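Local coordinates for protein beta-galactosidase (Streptococcus pneumoniae, PDB 4CU9) that releases terminal beta-galactose from glycans as a whole enzyme, this fragment being a calcium-bearing module that probably binds carbohydrate, at residues L38-G41 with N46-W49. Residues are numbered along the deposited sequence; the frame is centred on the assembly and turned at random. Where two conformers were deposited one is given.
Sequences LNDG and NRRW. With CA (calcium ion), chain C.
Asp40 and Arg47 form a salt bridge beside the calcium ion, and the aspartate is the side chain to follow. From CB, which points toward 46-49, chi1 of 64° sets CG between the backbone N and the carbonyl carbon, and the carboxylate then divides its work. Asp40 OD1 binds the calcium at 2.4 Å. Asp40 OD2 turns to Arg47, taking a bond of 2.8 Å from NH2 on its anti lone pair, with an N-H...O angle of 160°. NE of Arg47 reaches the same Asp40 OD2 at 3.3 Å, a more bent bond that arrives nearly along the C-O axis. The guanidinium thus grips one oxygen side-on, its plane only 15° from that of the carboxylate, and a bend in the Arg47 chain at chi3 brings NE and NH2 round to it. The positive charge of Arg47 beside OD2 would be expected to steady the carboxylate's rotation and offset some of its negative charge. Arg47 serves the metal a second way: its carbonyl O accepts a 2.6 Å hydrogen bond from the water that sits 2.3 Å from the calcium. Deeper in, CD2 of Leu38 packs on CB of Trp49 at 3.8 Å, while the indole NE1 hydrogen-bonds OG1 of Thr24. Tyr37, Asp42 and Ile177, through their carbonyls, and Glu178 complete the coordination, tying this loop to strand 173-182: a calcium site of the kind common in beta-sandwich galactose-binding-like modules.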
loop_
_atom_site.group_PDB
_atom_site.type_symbol
_atom_site.label_atom_id
_atom_site.label_comp_id
_atom_site.label_asym_id
_atom_site.label_seq_id
_atom_site.Cartn_x
_atom_site.Cartn_y
_atom_site.Cartn_z
ATOM N N LEU A 38 6.915 3.785 2.569
ATOM C CA LEU A 38 5.668 3.401 3.213
ATOM C C LEU A 38 5.824 2.790 4.606
ATOM O O LEU A 38 4.928 2.947 5.437
ATOM C CB LEU A 38 4.903 2.375 2.400
ATOM C CG LEU A 38 4.166 2.842 1.147
ATOM C CD1 LEU A 38 3.432 1.655 0.557
ATOM C CD2 LEU A 38 3.177 3.929 1.471
ATOM N N ASN A 39 6.916 2.078 4.845
ATOM C CA ASN A 39 7.103 1.450 6.165
ATOM C C ASN A 39 8.423 1.720 6.829
ATOM O O ASN A 39 8.967 0.841 7.493
ATOM C CB ASN A 39 6.837 -0.059 6.086
ATOM C CG ASN A 39 7.867 -0.792 5.257
ATOM O OD1 ASN A 39 8.490 -0.199 4.400
ATOM N ND2 ASN A 39 8.044 -2.091 5.510
ATOM N N ASP A 40 8.927 2.935 6.695
ATOM C CA ASP A 40 10.227 3.280 7.274
ATOM C C ASP A 40 10.101 3.985 8.624
ATOM O O ASP A 40 11.076 4.448 9.184
ATOM C CB ASP A 40 11.036 4.126 6.285
ATOM C CG ASP A 40 10.412 5.447 5.992
ATOM O OD1 ASP A 40 9.303 5.786 6.464
ATOM O OD2 ASP A 40 11.033 6.201 5.262
ATOM N N GLY A 41 8.886 4.109 9.144
ATOM C CA GLY A 41 8.695 4.823 10.401
ATOM C C GLY A 41 8.727 6.333 10.304
ATOM O O GLY A 41 8.387 7.008 11.276
ATOM N N ASN A 46 8.312 14.846 2.536
ATOM C CA ASN A 46 9.212 14.731 1.392
ATOM C C ASN A 46 9.710 13.317 1.114
ATOM O O ASN A 46 10.481 13.115 0.179
ATOM C CB ASN A 46 10.387 15.689 1.575
ATOM C CG ASN A 46 9.974 17.137 1.398
ATOM O OD1 ASN A 46 10.198 17.974 2.268
ATOM N ND2 ASN A 46 9.347 17.434 0.266
ATOM N N ARG A 47 9.262 12.350 1.919
ATOM C CA ARG A 47 9.537 10.942 1.679
ATOM C C ARG A 47 8.211 10.213 1.531
ATOM O O ARG A 47 7.650 9.703 2.498
ATOM C CB ARG A 47 10.344 10.351 2.818
ATOM C CG ARG A 47 11.757 10.915 2.950
ATOM C CD ARG A 47 12.407 10.489 4.255
ATOM N NE ARG A 47 12.496 9.018 4.418
ATOM C CZ ARG A 47 13.532 8.269 4.018
ATOM N NH1 ARG A 47 14.576 8.822 3.411
ATOM N NH2 ARG A 47 13.534 6.954 4.232
ATOM N N ARG A 48 7.697 10.166 0.316
ATOM C CA ARG A 48 6.393 9.552 0.093
ATOM C C ARG A 48 6.437 8.524 -1.033
ATOM O O ARG A 48 7.349 8.521 -1.859
ATOM C CB ARG A 48 5.364 10.625 -0.216
ATOM C CG ARG A 48 5.732 11.425 -1.444
ATOM C CD ARG A 48 5.163 12.801 -1.401
ATOM N NE ARG A 48 5.533 13.510 -2.627
ATOM C CZ ARG A 48 6.273 14.617 -2.681
ATOM N NH1 ARG A 48 6.729 15.202 -1.594
ATOM N NH2 ARG A 48 6.532 15.155 -3.852
ATOM N N TRP A 49 5.486 7.611 -0.988
ATOM C CA TRP A 49 5.161 6.783 -2.110
ATOM C C TRP A 49 4.032 7.469 -2.868
ATOM O O TRP A 49 3.088 7.988 -2.287
ATOM C CB TRP A 49 4.713 5.389 -1.655
ATOM C CG TRP A 49 4.076 4.643 -2.771
ATOM C CD1 TRP A 49 4.709 3.944 -3.747
ATOM C CD2 TRP A 49 2.701 4.582 -3.060
ATOM N NE1 TRP A 49 3.793 3.411 -4.617
ATOM C CE2 TRP A 49 2.548 3.796 -4.218
ATOM C CE3 TRP A 49 1.552 5.082 -2.423
ATOM C CZ2 TRP A 49 1.309 3.524 -4.769
ATOM C CZ3 TRP A 49 0.334 4.811 -2.967
ATOM C CH2 TRP A 49 0.213 4.051 -4.142
HETATM CA CA CA C . 7.266 6.802 5.813
HETATM O O HOH W 1 8.220 8.655 4.810
#